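Long-range contact in muramoyltetrapeptide carboxypeptidase (Oxalobacter formigenes OXCC13, PDB 6UUK), which probably acts as a serine-type carboxypeptidase of the S66 family that trims muramoyl tetrapeptides of the bacterial cell wall: residues E264-H278 against R303-T317. Sequence-based numbering, arbitrary orientation.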
loop_
_atom_site.group_PDB
_atom_site.type_symbol
_atom_site.label_atom_id
_atom_site.label_comp_id
_atom_site.label_asym_id
_atom_site.label_seq_id
_atom_site.Cartn_x
_atom_site.Cartn_y
_atom_site.Cartn_z
ATOM N N GLU B 264 1.992 1.578 -12.874
ATOM C CA GLU B 264 2.212 0.246 -13.432
ATOM C C GLU B 264 0.897 -0.484 -13.681
ATOM O O GLU B 264 0.786 -1.246 -14.649
ATOM C CB GLU B 264 3.110 -0.574 -12.504
ATOM C CG GLU B 264 4.539 -0.060 -12.420
ATOM C CD GLU B 264 5.293 -0.217 -13.727
ATOM O OE1 GLU B 264 4.939 -1.119 -14.514
ATOM O OE2 GLU B 264 6.237 0.563 -13.969
ATOM N N SER B 265 -0.108 -0.266 -12.829
ATOM C CA SER B 265 -1.419 -0.864 -13.051
ATOM C C SER B 265 -2.153 -0.247 -14.235
ATOM O O SER B 265 -3.192 -0.779 -14.642
ATOM C CB SER B 265 -2.280 -0.740 -11.792
ATOM O OG SER B 265 -1.675 -1.393 -10.690
ATOM N N GLY B 266 -1.648 0.853 -14.786
ATOM C CA GLY B 266 -2.250 1.483 -15.941
ATOM C C GLY B 266 -3.299 2.528 -15.639
ATOM O O GLY B 266 -4.012 2.946 -16.559
ATOM N N ILE B 267 -3.415 2.969 -14.387
ATOM C CA ILE B 267 -4.460 3.923 -14.031
ATOM C C ILE B 267 -4.076 5.336 -14.455
ATOM O O ILE B 267 -4.908 6.087 -14.976
ATOM C CB ILE B 267 -4.753 3.844 -12.522
ATOM C CG1 ILE B 267 -5.081 2.405 -12.119
ATOM C CG2 ILE B 267 -5.893 4.781 -12.150
ATOM C CD1 ILE B 267 -6.273 1.825 -12.847
ATOM N N LEU B 268 -2.814 5.717 -14.248
ATOM C CA LEU B 268 -2.398 7.089 -14.530
ATOM C C LEU B 268 -2.307 7.369 -16.025
ATOM O O LEU B 268 -2.412 8.529 -16.439
ATOM C CB LEU B 268 -1.055 7.379 -13.861
ATOM C CG LEU B 268 -0.959 7.078 -12.364
ATOM C CD1 LEU B 268 0.386 7.519 -11.808
ATOM C CD2 LEU B 268 -2.099 7.740 -11.607
ATOM N N LYS B 269 -2.114 6.333 -16.845
ATOM C CA LYS B 269 -1.940 6.547 -18.277
ATOM C C LYS B 269 -3.226 7.011 -18.950
ATOM O O LYS B 269 -3.173 7.677 -19.991
ATOM C CB LYS B 269 -1.437 5.265 -18.940
ATOM C CG LYS B 269 -0.219 4.652 -18.264
ATOM C CD LYS B 269 0.130 3.309 -18.888
ATOM C CE LYS B 269 1.256 2.619 -18.134
ATOM N NZ LYS B 269 2.508 3.423 -18.144
ATOM N N LYS B 270 -4.381 6.679 -18.375
ATOM C CA LYS B 270 -5.662 7.009 -18.986
ATOM C C LYS B 270 -6.188 8.378 -18.578
ATOM O O LYS B 270 -6.973 8.972 -19.327
ATOM C CB LYS B 270 -6.707 5.946 -18.629
ATOM C CG LYS B 270 -6.178 4.522 -18.660
ATOM C CD LYS B 270 -7.288 3.520 -18.381
ATOM C CE LYS B 270 -6.727 2.143 -18.069
ATOM N NZ LYS B 270 -5.773 1.675 -19.112
ATOM N N GLN B 271 -5.779 8.890 -17.420
ATOM C CA GLN B 271 -6.302 10.155 -16.930
ATOM C C GLN B 271 -5.743 11.321 -17.746
ATOM O O GLN B 271 -4.773 11.186 -18.498
ATOM C CB GLN B 271 -5.970 10.330 -15.449
ATOM C CG GLN B 271 -6.280 9.107 -14.599
ATOM C CD GLN B 271 -7.730 8.677 -14.697
ATOM O OE1 GLN B 271 -8.638 9.508 -14.696
ATOM N NE2 GLN B 271 -7.954 7.372 -14.791
ATOM N N LYS B 272 -6.375 12.483 -17.588
ATOM C CA LYS B 272 -5.944 13.681 -18.298
ATOM C C LYS B 272 -4.929 14.500 -17.512
ATOM O O LYS B 272 -4.088 15.174 -18.118
ATOM C CB LYS B 272 -7.153 14.557 -18.640
ATOM C CG LYS B 272 -8.090 13.944 -19.669
ATOM C CD LYS B 272 -9.235 14.885 -20.009
ATOM C CE LYS B 272 -10.139 14.290 -21.080
ATOM N NZ LYS B 272 -11.292 15.177 -21.394
ATOM N N ALA B 273 -4.987 14.458 -16.183
ATOM C CA ALA B 273 -4.049 15.202 -15.355
ATOM C C ALA B 273 -4.061 14.621 -13.950
ATOM O O ALA B 273 -5.074 14.081 -13.495
ATOM C CB ALA B 273 -4.390 16.697 -15.315
ATOM N N LEU B 274 -2.923 14.737 -13.272
ATOM C CA LEU B 274 -2.766 14.287 -11.894
ATOM C C LEU B 274 -2.640 15.509 -10.995
ATOM O O LEU B 274 -1.774 16.361 -11.220
ATOM C CB LEU B 274 -1.545 13.380 -11.747
ATOM C CG LEU B 274 -1.208 12.926 -10.325
ATOM C CD1 LEU B 274 -2.329 12.072 -9.749
ATOM C CD2 LEU B 274 0.115 12.176 -10.293
ATOM N N VAL B 275 -3.502 15.594 -9.985
ATOM C CA VAL B 275 -3.520 16.711 -9.049
ATOM C C VAL B 275 -3.036 16.209 -7.696
ATOM O O VAL B 275 -3.530 15.196 -7.188
ATOM C CB VAL B 275 -4.921 17.335 -8.941
ATOM C CG1 VAL B 275 -4.883 18.569 -8.056
ATOM C CG2 VAL B 275 -5.449 17.685 -10.321
ATOM N N LEU B 276 -2.070 16.916 -7.116
ATOM C CA LEU B 276 -1.480 16.538 -5.838
ATOM C C LEU B 276 -2.047 17.425 -4.737
ATOM O O LEU B 276 -1.912 18.653 -4.790
ATOM C CB LEU B 276 0.043 16.650 -5.886
ATOM C CG LEU B 276 0.824 15.365 -6.173
ATOM C CD1 LEU B 276 0.345 14.707 -7.456
ATOM C CD2 LEU B 276 2.316 15.653 -6.245
ATOM N N GLY B 277 -2.681 16.803 -3.746
ATOM C CA GLY B 277 -3.199 17.513 -2.593
ATOM C C GLY B 277 -2.137 17.733 -1.540
ATOM O O GLY B 277 -0.940 17.834 -1.837
ATOM N N HIS B 278 -2.574 17.805 -0.286
ATOM C CA HIS B 278 -1.656 18.019 0.823
ATOM C C HIS B 278 -0.971 16.715 1.209
ATOM O O HIS B 278 -1.632 15.702 1.459
ATOM C CB HIS B 278 -2.393 18.600 2.030
ATOM C CG HIS B 278 -2.666 20.068 1.923
ATOM N ND1 HIS B 278 -1.662 21.008 1.829
ATOM C CD2 HIS B 278 -3.831 20.759 1.906
ATOM C CE1 HIS B 278 -2.196 22.213 1.753
ATOM N NE2 HIS B 278 -3.510 22.091 1.798
ATOM N N ARG B 303 8.690 10.633 -15.495
ATOM C CA ARG B 303 8.180 9.291 -15.756
ATOM C C ARG B 303 6.772 9.332 -16.339
ATOM O O ARG B 303 6.491 8.674 -17.347
ATOM C CB ARG B 303 8.202 8.464 -14.468
ATOM C CG ARG B 303 7.273 7.254 -14.481
ATOM C CD ARG B 303 7.718 6.204 -15.488
ATOM N NE ARG B 303 8.849 5.419 -15.002
ATOM C CZ ARG B 303 8.731 4.257 -14.368
ATOM N NH1 ARG B 303 7.531 3.742 -14.144
ATOM N NH2 ARG B 303 9.814 3.608 -13.960
ATOM N N LEU B 304 5.877 10.098 -15.721
ATOM C CA LEU B 304 4.487 10.114 -16.151
ATOM C C LEU B 304 4.336 10.810 -17.499
ATOM O O LEU B 304 5.116 11.695 -17.862
ATOM C CB LEU B 304 3.610 10.811 -15.111
ATOM C CG LEU B 304 3.505 10.150 -13.736
ATOM C CD1 LEU B 304 2.377 10.781 -12.933
ATOM C CD2 LEU B 304 3.306 8.648 -13.869
ATOM N N SER B 305 3.313 10.393 -18.243
ATOM C CA SER B 305 2.971 11.003 -19.520
ATOM C C SER B 305 1.878 12.056 -19.400
ATOM O O SER B 305 1.616 12.767 -20.375
ATOM C CB SER B 305 2.533 9.926 -20.520
ATOM O OG SER B 305 1.420 9.197 -20.030
ATOM N N ILE B 306 1.239 12.170 -18.239
ATOM C CA ILE B 306 0.181 13.151 -18.021
ATOM C C ILE B 306 0.747 14.302 -17.199
ATOM O O ILE B 306 1.720 14.110 -16.455
ATOM C CB ILE B 306 -1.035 12.514 -17.328
ATOM C CG1 ILE B 306 -0.676 12.078 -15.906
ATOM C CG2 ILE B 306 -1.544 11.331 -18.135
ATOM C CD1 ILE B 306 -1.857 11.576 -15.105
ATOM N N PRO B 307 0.192 15.509 -17.305
ATOM C CA PRO B 307 0.698 16.619 -16.488
ATOM C C PRO B 307 0.327 16.445 -15.024
ATOM O O PRO B 307 -0.767 15.987 -14.688
ATOM C CB PRO B 307 0.014 17.846 -17.098
ATOM C CG PRO B 307 -1.233 17.308 -17.717
ATOM C CD PRO B 307 -0.871 15.943 -18.229
ATOM N N VAL B 308 1.257 16.820 -14.150
ATOM C CA VAL B 308 1.076 16.729 -12.705
ATOM C C VAL B 308 0.976 18.145 -12.153
ATOM O O VAL B 308 1.909 18.944 -12.301
ATOM C CB VAL B 308 2.220 15.953 -12.037
ATOM C CG1 VAL B 308 2.001 15.878 -10.534
ATOM C CG2 VAL B 308 2.333 14.559 -12.635
ATOM N N VAL B 309 -0.150 18.452 -11.516
ATOM C CA VAL B 309 -0.420 19.771 -10.957
ATOM C C VAL B 309 -0.448 19.653 -9.441
ATOM O O VAL B 309 -1.106 18.759 -8.894
ATOM C CB VAL B 309 -1.743 20.347 -11.492
ATOM C CG1 VAL B 309 -2.049 21.683 -10.835
ATOM C CG2 VAL B 309 -1.682 20.493 -13.005
ATOM N N THR B 310 0.264 20.547 -8.764
ATOM C CA THR B 310 0.359 20.545 -7.312
ATOM C C THR B 310 -0.335 21.771 -6.733
ATOM O O THR B 310 -0.723 22.698 -7.450
ATOM C CB THR B 310 1.824 20.506 -6.859
ATOM O OG1 THR B 310 2.453 21.757 -7.167
ATOM C CG2 THR B 310 2.567 19.386 -7.566
ATOM N N GLY B 311 -0.492 21.763 -5.410
ATOM C CA GLY B 311 -1.062 22.882 -4.692
ATOM C C GLY B 311 -2.511 22.727 -4.284
ATOM O O GLY B 311 -3.064 23.656 -3.682
ATOM N N LEU B 312 -3.140 21.598 -4.589
ATOM C CA LEU B 312 -4.535 21.378 -4.228
ATOM C C LEU B 312 -4.705 21.465 -2.715
ATOM O O LEU B 312 -4.069 20.691 -1.983
ATOM C CB LEU B 312 -5.006 20.017 -4.733
ATOM C CG LEU B 312 -6.450 19.618 -4.417
ATOM C CD1 LEU B 312 -7.438 20.514 -5.149
ATOM C CD2 LEU B 312 -6.692 18.158 -4.763
ATOM N N PRO B 313 -5.539 22.375 -2.205
ATOM C CA PRO B 313 -5.699 22.513 -0.744
ATOM C C PRO B 313 -6.673 21.487 -0.178
ATOM O O PRO B 313 -7.785 21.791 0.265
ATOM C CB PRO B 313 -6.197 23.956 -0.605
ATOM C CG PRO B 313 -6.829 24.303 -1.940
ATOM C CD PRO B 313 -6.484 23.229 -2.940
ATOM N N PHE B 314 -6.248 20.227 -0.198
ATOM C CA PHE B 314 -7.058 19.138 0.321
ATOM C C PHE B 314 -6.151 18.089 0.947
ATOM O O PHE B 314 -5.095 17.762 0.401
ATOM C CB PHE B 314 -7.921 18.506 -0.775
ATOM C CG PHE B 314 -8.734 17.339 -0.300
ATOM C CD1 PHE B 314 -9.890 17.538 0.433
ATOM C CD2 PHE B 314 -8.340 16.042 -0.583
ATOM C CE1 PHE B 314 -10.639 16.468 0.876
ATOM C CE2 PHE B 314 -9.085 14.967 -0.144
ATOM C CZ PHE B 314 -10.235 15.180 0.587
ATOM N N GLY B 315 -6.578 17.567 2.089
ATOM C CA GLY B 315 -5.815 16.559 2.798
ATOM C C GLY B 315 -6.237 16.513 4.256
ATOM O O GLY B 315 -7.316 16.981 4.616
ATOM N N HIS B 316 -5.361 15.942 5.076
ATOM C CA HIS B 316 -5.596 15.890 6.519
ATOM C C HIS B 316 -5.106 17.162 7.199
ATOM O O HIS B 316 -4.344 17.125 8.164
ATOM C CB HIS B 316 -4.934 14.658 7.119
ATOM C CG HIS B 316 -5.472 13.365 6.589
ATOM N ND1 HIS B 316 -5.259 12.942 5.295
ATOM C CD2 HIS B 316 -6.212 12.399 7.183
ATOM C CE1 HIS B 316 -5.845 11.772 5.113
ATOM N NE2 HIS B 316 -6.430 11.419 6.244
ATOM N N THR B 317 -5.548 18.304 6.683
ATOM C CA THR B 317 -5.193 19.608 7.214
ATOM C C THR B 317 -6.422 20.274 7.816
ATOM O O THR B 317 -7.560 19.844 7.599
ATOM C CB THR B 317 -4.597 20.503 6.121
ATOM O OG1 THR B 317 -5.543 20.659 5.056
ATOM C CG2 THR B 317 -3.321 19.889 5.566
#
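The His278 ring lies between Thr317 and Leu312, with Gly315 N at its edge and NE2 3.4 Å from Pro313 CA. Thr317 crosses it at about a right angle and sets CG2 over one face, a CH-pi contact 4.0 Å from the ring centroid, while the carbonyl O of Leu312 stands over the opposite face, offset toward the rim. The ring reaches this slot because CG lies beside its own backbone N (chi1 -79°), and that N donates a nearly straight 2.6 Å bond to Phe314 O. An alanine here would probably leave the methyl of Thr317 without the flat surface it rests on and open a gap beside Pro313.

Strands 273-280 and 308-310 are parallel neighbours in a beta-alpha-beta unit whose helix 293-303 packs against Leu276 and Thr310. Leu274 carries the pairing, taking the Pro307 carbonyl at its N and giving its O to Val309 N at 2.7 Å; Leu276 N then bonds to Val309 O. On the helix-covered face Leu274 and Val308 run side by side in the same direction, and Leu276 brings CD1 to Val308 CG1 at 3.7 Å. Val275 uses the other face, where CG1 meets Leu312 CB at 3.6 Å, roughly perpendicular. Beyond the strand, the chain bends through an inverse gamma turn centred on Pro313 toward His316, the predicted charge-relay histidine.

At the opposite end Ile306 fills the bend of 268-274: CG1 sits between backbone N and carbonyl carbon (chi1 66°), directing CD1 to Leu274 CB at 3.8 Å. Leu304 crosses Leu274 and also touches Leu268. Farther out, Arg303 NH1 and Glu264 OE2 form a salt bridge, its hydrogen bond weak at 3.4 Å, carboxylate and guanidinium planes 87° apart, while Glu264 OE1 is bonded to Trp234 of the second subunit.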